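Local coordinates for hypothetical protein TA0175 (Thermoplasma acidophilum, PDB 1KYT) that dephosphorylates 2-phosphoglycolate to glycolate as a magnesium-dependent homodimeric phosphatase of the haloacid dehalogenase superfamily, and less efficiently releases phosphate from pyrophosphate, at residues 73-78 and 162-167; 153-158 and 184-189; 171-176 and 188-193. The protein carries 1 engineered substitution. All coordinates share one frame; numbering follows the deposited sequence.

Interaction 1 (73-78 and 162-167)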
loop_
_atom_site.group_PDB
_atom_site.type_symbol
_atom_site.label_atom_id
_atom_site.label_comp_id
_atom_site.label_asym_id
_atom_site.label_seq_id
_atom_site.Cartn_x
_atom_site.Cartn_y
_atom_site.Cartn_z
HETATM N N MSE A 73 -18.651 -0.025 0.969
HETATM C CA MSE A 73 -18.852 0.808 2.143
HETATM C C MSE A 73 -20.280 1.269 2.340
HETATM O O MSE A 73 -21.000 1.491 1.369
HETATM C CB MSE A 73 -17.929 2.035 2.016
HETATM C CG MSE A 73 -18.272 3.238 2.870
HETATM SE SE MSE A 73 -17.219 4.848 2.484
HETATM C CE MSE A 73 -18.351 5.391 1.015
ATOM N N PHE A 74 -20.684 1.414 3.598
ATOM C CA PHE A 74 -22.015 1.919 3.901
ATOM C C PHE A 74 -21.771 3.315 4.439
ATOM O O PHE A 74 -21.048 3.495 5.437
ATOM C CB PHE A 74 -22.737 1.039 4.924
ATOM C CG PHE A 74 -24.109 1.550 5.300
ATOM C CD1 PHE A 74 -24.257 2.521 6.283
ATOM C CD2 PHE A 74 -25.237 1.064 4.666
ATOM C CE1 PHE A 74 -25.513 3.002 6.639
ATOM C CE2 PHE A 74 -26.496 1.532 5.009
ATOM C CZ PHE A 74 -26.637 2.506 6.002
ATOM N N ASP A 75 -22.368 4.289 3.756
ATOM C CA ASP A 75 -22.227 5.716 4.038
ATOM C C ASP A 75 -22.983 6.319 5.214
ATOM O O ASP A 75 -23.841 5.686 5.826
ATOM C CB ASP A 75 -22.609 6.522 2.790
ATOM C CG ASP A 75 -21.475 7.379 2.277
ATOM O OD1 ASP A 75 -20.800 8.026 3.113
ATOM O OD2 ASP A 75 -21.270 7.417 1.045
ATOM N N ASN A 76 -22.653 7.578 5.493
ATOM C CA ASN A 76 -23.266 8.345 6.564
ATOM C C ASN A 76 -24.637 8.856 6.113
ATOM O O ASN A 76 -25.436 9.317 6.924
ATOM C CB ASN A 76 -22.370 9.536 6.930
ATOM C CG ASN A 76 -21.036 9.115 7.535
ATOM O OD1 ASN A 76 -20.979 8.589 8.651
ATOM N ND2 ASN A 76 -19.953 9.355 6.797
ATOM N N ASP A 77 -24.892 8.774 4.810
ATOM C CA ASP A 77 -26.154 9.217 4.229
ATOM C C ASP A 77 -27.020 7.995 3.936
ATOM O O ASP A 77 -27.983 8.070 3.183
ATOM C CB ASP A 77 -25.902 9.998 2.935
ATOM C CG ASP A 77 -25.360 9.122 1.829
ATOM O OD1 ASP A 77 -25.009 7.963 2.122
ATOM O OD2 ASP A 77 -25.278 9.582 0.672
ATOM N N GLY A 78 -26.640 6.857 4.508
ATOM C CA GLY A 78 -27.423 5.649 4.324
ATOM C C GLY A 78 -27.356 4.965 2.980
ATOM O O GLY A 78 -28.176 4.110 2.690
ATOM N N LYS A 162 -9.816 9.380 4.970
ATOM C CA LYS A 162 -9.006 10.584 5.039
ATOM C C LYS A 162 -9.593 11.671 4.132
ATOM O O LYS A 162 -9.777 12.810 4.557
ATOM C CB LYS A 162 -7.581 10.250 4.613
ATOM C CG LYS A 162 -6.678 11.446 4.420
ATOM C CD LYS A 162 -5.256 10.992 4.132
ATOM C CE LYS A 162 -4.323 12.177 3.934
ATOM N NZ LYS A 162 -4.733 12.971 2.752
ATOM N N GLU A 163 -9.896 11.301 2.887
ATOM C CA GLU A 163 -10.458 12.218 1.896
ATOM C C GLU A 163 -11.880 12.678 2.260
ATOM O O GLU A 163 -12.227 13.863 2.125
ATOM C CB GLU A 163 -10.479 11.534 0.530
ATOM C CG GLU A 163 -10.869 12.433 -0.622
ATOM C CD GLU A 163 -9.856 13.542 -0.869
ATOM O OE1 GLU A 163 -8.709 13.426 -0.383
ATOM O OE2 GLU A 163 -10.202 14.523 -1.563
HETATM N N MSE A 164 -12.705 11.740 2.711
HETATM C CA MSE A 164 -14.078 12.050 3.088
HETATM C C MSE A 164 -14.118 13.023 4.256
HETATM O O MSE A 164 -14.964 13.903 4.302
HETATM C CB MSE A 164 -14.836 10.770 3.469
HETATM C CG MSE A 164 -14.995 9.765 2.339
HETATM SE SE MSE A 164 -15.810 8.105 2.947
HETATM C CE MSE A 164 -17.540 8.851 3.397
ATOM N N TYR A 165 -13.185 12.883 5.188
ATOM C CA TYR A 165 -13.169 13.752 6.361
ATOM C C TYR A 165 -12.113 14.865 6.314
ATOM O O TYR A 165 -11.927 15.591 7.297
ATOM C CB TYR A 165 -12.980 12.898 7.619
ATOM C CG TYR A 165 -14.203 12.093 8.037
ATOM C CD1 TYR A 165 -15.174 12.648 8.867
ATOM C CD2 TYR A 165 -14.387 10.786 7.597
ATOM C CE1 TYR A 165 -16.293 11.923 9.253
ATOM C CE2 TYR A 165 -15.508 10.047 7.972
ATOM C CZ TYR A 165 -16.456 10.626 8.804
ATOM O OH TYR A 165 -17.562 9.906 9.191
ATOM N N SER A 166 -11.433 15.001 5.180
ATOM C CA SER A 166 -10.388 16.016 5.006
ATOM C C SER A 166 -9.436 16.033 6.186
ATOM O O SER A 166 -9.223 17.069 6.815
ATOM C CB SER A 166 -11.017 17.399 4.842
ATOM O OG SER A 166 -11.960 17.389 3.785
ATOM N N LEU A 167 -8.861 14.875 6.479
ATOM C CA LEU A 167 -7.944 14.740 7.593
ATOM C C LEU A 167 -6.499 14.607 7.127
ATOM O O LEU A 167 -6.221 14.382 5.947
ATOM C CB LEU A 167 -8.306 13.504 8.421
ATOM C CG LEU A 167 -9.696 13.451 9.067
ATOM C CD1 LEU A 167 -9.866 12.137 9.831
ATOM C CD2 LEU A 167 -9.865 14.634 10.001
#
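D75 and M164 mark the nearest approach of the two backbones, their CA atoms 10.4 Å apart, so that the turn D75-G78 after strand 72-74 and the end of helix 154-164 meet through side chains alone. The main apolar touch is between two selenomethionines that reach for each other tip to tip, M73 SE lying 3.6 Å from M164 SE. In M73 the CG stands anti to the backbone N (chi1 161°), which carries the chain out toward the helix before it bends at the selenium. M164 bends there too, and the bend brings its methyl across to the carboxylate of D75, where CE lies 3.4 Å from OD1. That same oxygen accepts the backbone N of N76 at 3.0 Å through its anti lone pair, the one away from OD2, which ties the carboxylate to the start of the type I turn; OD2 has a long, weak ion pair with K81. Nearer the surface N76 and Y165 approach from opposite directions, the amide plane 86° from the ring plane, with the amide at the hydroxyl end of the tyrosine. Both side chains also rest on P64. Behind Y165 the helix ends in a Schellman motif: L167 N bonds to K162 O at 3.0 Å, S166 N bonds weakly to E163 O, and S166 is the positive-phi C-prime residue. On the sheet side M73 packs on F66 and F83. Chemically the contact is a soft apolar touch edged by polar groups: selenium and methyl surfaces meet by dispersion, and the methyl beside D75 OD1 may be slightly polarised by its selenium, which would suit a place near the carboxylate, while the turn amide supplies that oxygen with a true hydrogen bond.

Interaction 2 (153-158 and 184-189)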
loop_
_atom_site.group_PDB
_atom_site.type_symbol
_atom_site.label_atom_id
_atom_site.label_comp_id
_atom_site.label_asym_id
_atom_site.label_seq_id
_atom_site.Cartn_x
_atom_site.Cartn_y
_atom_site.Cartn_z
ATOM N N ASP A 153 -8.006 -3.148 -0.571
ATOM C CA ASP A 153 -7.620 -3.420 0.818
ATOM C C ASP A 153 -7.917 -2.298 1.826
ATOM O O ASP A 153 -8.587 -1.308 1.527
ATOM C CB ASP A 153 -6.119 -3.754 0.890
ATOM C CG ASP A 153 -5.233 -2.598 0.431
ATOM O OD1 ASP A 153 -5.639 -1.426 0.580
ATOM O OD2 ASP A 153 -4.121 -2.858 -0.070
ATOM N N LYS A 154 -7.395 -2.472 3.033
ATOM C CA LYS A 154 -7.602 -1.512 4.106
ATOM C C LYS A 154 -6.949 -0.152 3.858
ATOM O O LYS A 154 -7.439 0.875 4.358
ATOM C CB LYS A 154 -7.112 -2.103 5.435
ATOM C CG LYS A 154 -7.893 -3.323 5.909
ATOM C CD LYS A 154 -7.615 -3.595 7.385
ATOM C CE LYS A 154 -8.386 -4.778 7.897
ATOM N NZ LYS A 154 -7.897 -6.090 7.392
ATOM N N ALA A 155 -5.841 -0.142 3.110
ATOM C CA ALA A 155 -5.158 1.110 2.774
ATOM C C ALA A 155 -6.131 1.931 1.922
ATOM O O ALA A 155 -6.286 3.140 2.107
ATOM C CB ALA A 155 -3.875 0.827 1.994
ATOM N N PHE A 156 -6.797 1.258 0.991
ATOM C CA PHE A 156 -7.785 1.914 0.139
ATOM C C PHE A 156 -8.869 2.573 1.019
ATOM O O PHE A 156 -9.200 3.760 0.867
ATOM C CB PHE A 156 -8.429 0.872 -0.780
ATOM C CG PHE A 156 -9.507 1.417 -1.669
ATOM C CD1 PHE A 156 -9.188 2.035 -2.869
ATOM C CD2 PHE A 156 -10.849 1.346 -1.285
ATOM C CE1 PHE A 156 -10.180 2.576 -3.677
ATOM C CE2 PHE A 156 -11.854 1.893 -2.096
ATOM C CZ PHE A 156 -11.524 2.505 -3.285
ATOM N N ALA A 157 -9.418 1.787 1.933
ATOM C CA ALA A 157 -10.473 2.265 2.818
ATOM C C ALA A 157 -10.033 3.411 3.707
ATOM O O ALA A 157 -10.781 4.371 3.879
ATOM C CB ALA A 157 -11.001 1.130 3.673
ATOM N N VAL A 158 -8.831 3.329 4.275
ATOM C CA VAL A 158 -8.385 4.411 5.150
ATOM C C VAL A 158 -8.115 5.683 4.346
ATOM O O VAL A 158 -8.423 6.781 4.814
ATOM C CB VAL A 158 -7.131 4.011 5.976
ATOM C CG1 VAL A 158 -6.606 5.219 6.753
ATOM C CG2 VAL A 158 -7.500 2.907 6.959
HETATM N N MSE A 184 -2.802 -0.899 5.910
HETATM C CA MSE A 184 -3.140 0.361 6.541
HETATM C C MSE A 184 -2.110 0.764 7.595
HETATM O O MSE A 184 -2.020 1.931 7.950
HETATM C CB MSE A 184 -4.570 0.359 7.129
HETATM C CG MSE A 184 -4.864 -0.589 8.284
HETATM SE SE MSE A 184 -6.656 -0.257 9.002
HETATM C CE MSE A 184 -6.694 -1.679 10.318
ATOM N N PHE A 185 -1.305 -0.176 8.072
ATOM C CA PHE A 185 -0.295 0.209 9.065
ATOM C C PHE A 185 0.926 0.851 8.400
ATOM O O PHE A 185 1.671 1.598 9.032
ATOM C CB PHE A 185 0.147 -0.995 9.908
ATOM C CG PHE A 185 -0.667 -1.186 11.154
ATOM C CD1 PHE A 185 -2.011 -1.566 11.079
ATOM C CD2 PHE A 185 -0.109 -0.928 12.400
ATOM C CE1 PHE A 185 -2.785 -1.679 12.226
ATOM C CE2 PHE A 185 -0.881 -1.040 13.556
ATOM C CZ PHE A 185 -2.221 -1.414 13.467
ATOM N N GLN A 186 1.142 0.565 7.126
ATOM C CA GLN A 186 2.289 1.153 6.463
ATOM C C GLN A 186 2.016 2.590 6.024
ATOM O O GLN A 186 2.899 3.254 5.490
ATOM C CB GLN A 186 2.757 0.271 5.293
ATOM C CG GLN A 186 1.712 -0.089 4.245
ATOM C CD GLN A 186 1.578 0.948 3.131
ATOM O OE1 GLN A 186 2.554 1.286 2.455
ATOM N NE2 GLN A 186 0.360 1.440 2.924
ATOM N N LEU A 187 0.794 3.072 6.254
ATOM C CA LEU A 187 0.447 4.456 5.928
ATOM C C LEU A 187 0.986 5.348 7.046
ATOM O O LEU A 187 1.291 4.864 8.131
ATOM C CB LEU A 187 -1.071 4.638 5.814
ATOM C CG LEU A 187 -1.783 3.880 4.696
ATOM C CD1 LEU A 187 -3.285 4.043 4.853
ATOM C CD2 LEU A 187 -1.322 4.403 3.344
ATOM N N PRO A 188 1.084 6.670 6.811
ATOM C CA PRO A 188 1.601 7.612 7.811
ATOM C C PRO A 188 0.629 7.951 8.931
ATOM O O PRO A 188 0.700 9.028 9.524
ATOM C CB PRO A 188 1.963 8.851 6.976
ATOM C CG PRO A 188 1.974 8.350 5.553
ATOM C CD PRO A 188 0.861 7.363 5.539
ATOM N N VAL A 189 -0.265 7.015 9.229
ATOM C CA VAL A 189 -1.262 7.203 10.266
ATOM C C VAL A 189 -0.718 6.837 11.640
ATOM O O VAL A 189 0.413 6.357 11.763
ATOM C CB VAL A 189 -2.475 6.318 9.989
ATOM C CG1 VAL A 189 -3.133 6.727 8.691
ATOM C CG2 VAL A 189 -2.017 4.848 9.900
#
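K154, whose aliphatic chain lies on M184, ends in an NZ gripped by two groups, the carboxylate of D181 in a salt bridge and the backbone O of N180 in a hydrogen bond. D181 is a magnesium ligand, D11 is the nucleophile about 4 Å from the lysine side chain at nearest atoms, and a bound calcium ion is about as near; K154 itself probably binds substrate, as in related phosphatases. The helix that carries it, 154-164, is capped by D153, the N-cap, whose OD1 accepts F156 N at 3.0 Å and, at a poorer angle, A155 N in a weak bond. Below the ammonium group the contact is apolar. M184 starts with CG between the backbone N and the carbonyl carbon (chi1 65°) and then runs extended, and the whole selenoether arm crosses the lysine obliquely: its CE is 3.6 Å from K154 CD, while CB and CG sit against K154 CB. One turn along the helix V158 meets it at about a right angle, CG2 lying 3.9 Å from M184 SE. The other branch of V158 takes the next residues: CG1 is 4.0 Å from L187 CD1, as the two side chains slide past each other in opposite directions, and 4.3 Å from V189 CG1. A155 completes the patch, its CB 4.3 Å from L187 CD1. The helix thus offers K154, A155 and V158 to the end of helix 182-185 and the loop after it. Beneath, V158 touches A9 of strand 7-11, and M184 lies on V174 of strand 172-175; at the outer margin F156 packs on P188 of the second subunit.

Interaction 3 (171-176 and 188-193)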
loop_
_atom_site.group_PDB
_atom_site.type_symbol
_atom_site.label_atom_id
_atom_site.label_comp_id
_atom_site.label_asym_id
_atom_site.label_seq_id
_atom_site.Cartn_x
_atom_site.Cartn_y
_atom_site.Cartn_z
ATOM N N GLU A 171 -4.049 12.435 11.992
ATOM C CA GLU A 171 -5.282 12.661 12.735
ATOM C C GLU A 171 -6.056 11.345 12.720
ATOM O O GLU A 171 -7.144 11.239 13.280
ATOM C CB GLU A 171 -6.120 13.758 12.077
ATOM C CG GLU A 171 -5.470 15.129 12.127
ATOM C CD GLU A 171 -6.306 16.191 11.458
ATOM O OE1 GLU A 171 -6.527 16.107 10.232
ATOM O OE2 GLU A 171 -6.749 17.116 12.165
ATOM N N ILE A 172 -5.475 10.343 12.070
ATOM C CA ILE A 172 -6.105 9.037 11.943
ATOM C C ILE A 172 -5.348 7.991 12.734
ATOM O O ILE A 172 -4.117 7.931 12.685
ATOM C CB ILE A 172 -6.154 8.562 10.471
ATOM C CG1 ILE A 172 -7.091 9.455 9.657
ATOM C CG2 ILE A 172 -6.593 7.074 10.399
ATOM C CD1 ILE A 172 -7.012 9.177 8.177
ATOM N N LEU A 173 -6.101 7.192 13.482
ATOM C CA LEU A 173 -5.540 6.102 14.265
ATOM C C LEU A 173 -6.058 4.795 13.657
ATOM O O LEU A 173 -7.250 4.675 13.360
ATOM C CB LEU A 173 -6.003 6.207 15.723
ATOM C CG LEU A 173 -5.814 4.969 16.605
ATOM C CD1 LEU A 173 -4.330 4.603 16.673
ATOM C CD2 LEU A 173 -6.380 5.243 17.996
ATOM N N VAL A 174 -5.171 3.828 13.444
ATOM C CA VAL A 174 -5.612 2.537 12.919
ATOM C C VAL A 174 -5.315 1.454 13.942
ATOM O O VAL A 174 -4.254 1.466 14.573
ATOM C CB VAL A 174 -4.911 2.157 11.588
ATOM C CG1 VAL A 174 -5.282 3.152 10.501
ATOM C CG2 VAL A 174 -3.425 2.083 11.789
ATOM N N ILE A 175 -6.267 0.548 14.127
ATOM C CA ILE A 175 -6.116 -0.567 15.052
ATOM C C ILE A 175 -6.263 -1.874 14.262
ATOM O O ILE A 175 -7.273 -2.118 13.596
ATOM C CB ILE A 175 -7.156 -0.484 16.197
ATOM C CG1 ILE A 175 -6.968 0.841 16.950
ATOM C CG2 ILE A 175 -6.997 -1.652 17.161
ATOM C CD1 ILE A 175 -8.050 1.155 17.972
ATOM N N GLY A 176 -5.218 -2.698 14.333
ATOM C CA GLY A 176 -5.191 -3.961 13.634
ATOM C C GLY A 176 -4.440 -5.017 14.423
ATOM O O GLY A 176 -4.064 -4.810 15.585
ATOM N N PRO A 188 1.084 6.670 6.811
ATOM C CA PRO A 188 1.601 7.612 7.811
ATOM C C PRO A 188 0.629 7.951 8.931
ATOM O O PRO A 188 0.700 9.028 9.524
ATOM C CB PRO A 188 1.963 8.851 6.976
ATOM C CG PRO A 188 1.974 8.350 5.553
ATOM C CD PRO A 188 0.861 7.363 5.539
ATOM N N VAL A 189 -0.265 7.015 9.229
ATOM C CA VAL A 189 -1.262 7.203 10.266
ATOM C C VAL A 189 -0.718 6.837 11.640
ATOM O O VAL A 189 0.413 6.357 11.763
ATOM C CB VAL A 189 -2.475 6.318 9.989
ATOM C CG1 VAL A 189 -3.133 6.727 8.691
ATOM C CG2 VAL A 189 -2.017 4.848 9.900
ATOM N N ARG A 190 -1.526 7.071 12.672
ATOM C CA ARG A 190 -1.144 6.702 14.029
ATOM C C ARG A 190 -1.550 5.229 14.125
ATOM O O ARG A 190 -2.546 4.815 13.528
ATOM C CB ARG A 190 -1.904 7.524 15.067
ATOM C CG ARG A 190 -1.220 7.550 16.426
ATOM C CD ARG A 190 0.047 8.401 16.383
ATOM N NE ARG A 190 -0.252 9.807 16.108
ATOM C CZ ARG A 190 -0.801 10.640 16.987
ATOM N NH1 ARG A 190 -1.107 10.214 18.200
ATOM N NH2 ARG A 190 -1.068 11.894 16.649
ATOM N N LYS A 191 -0.786 4.449 14.885
ATOM C CA LYS A 191 -1.023 3.012 14.992
ATOM C C LYS A 191 -1.032 2.445 16.399
ATOM O O LYS A 191 -0.222 2.841 17.243
ATOM C CB LYS A 191 0.061 2.283 14.200
ATOM C CG LYS A 191 0.148 2.662 12.740
ATOM C CD LYS A 191 1.429 2.114 12.138
ATOM C CE LYS A 191 2.317 3.216 11.644
ATOM N NZ LYS A 191 1.739 3.829 10.428
ATOM N N ALA A 192 -1.922 1.486 16.631
ATOM C CA ALA A 192 -2.017 0.814 17.919
ATOM C C ALA A 192 -2.418 -0.621 17.643
ATOM O O ALA A 192 -3.111 -0.900 16.659
ATOM C CB ALA A 192 -3.044 1.489 18.812
ATOM N N CYS A 193 -1.966 -1.532 18.497
ATOM C CA CYS A 193 -2.275 -2.949 18.334
ATOM C C CYS A 193 -2.409 -3.669 19.676
ATOM O O CYS A 193 -2.039 -3.133 20.716
ATOM C CB CYS A 193 -1.182 -3.616 17.500
ATOM S SG CYS A 193 0.431 -3.613 18.285
#
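V189 wedges its two methyls between the side chains of strand 172-175: CG2 lies 3.6 Å from V174 CG2, the two valines crossing at about a right angle, and CG1 lies 3.9 Å from I172 CG2. Here V189 CG1 is anti to its carbonyl carbon (chi1 -63°), which leaves CG2 on the V174 side. Three backbone bonds hold the strands in parallel register, R190 N to I172 O at 2.7 Å, V174 N to R190 O at 2.8 Å and A192 N to V174 O at 3.1 Å. L173 sends CD1 over the neighbouring strand to within 4.0 Å of A192 CB; both share a face with I175, and all three pack on I220 of helix 215-223. R190 lies on this face too, but bends at chi2 and chi3, bringing NE into a salt bridge with D170 and NH2 to the backbone O of H3. On the V174 face K191 turns back through bends at chi3 and chi4; its NZ bonds chiefly to F185 O and also to V189 O at 3.2 Å, from above that carbonyl's plane. G176 follows the strand close to D11 and D181. This is the beta-alpha-beta unit, strand 172-175, helix 182-185 and strand 190-193, of the Rossmann-like HAD core, in which the loop after the first strand brings the metal ligands D177, S178 and D181 to the active site.

Helix 154-164 joins the first two contacts: interaction 2 uses its N-terminal turn and interaction 1 its C-terminal end, with centres 15 Å apart. Interactions 2 and 3 lie closer, 9 Å between centres; they share P188 and V189, and M184 CE packs on I175 O. Interactions 1 and 3 are 17 Å apart, yet K162 and L167 both pack on I172. Along the chain the segments of interactions 1 and 2 alternate, and interaction 1 closes before interaction 3 opens. Helix 154-164 thus lies against the eight-stranded sheet, touching strands 72-74 and 172-175 near its C-terminal end, while its first turn lies at the metal site.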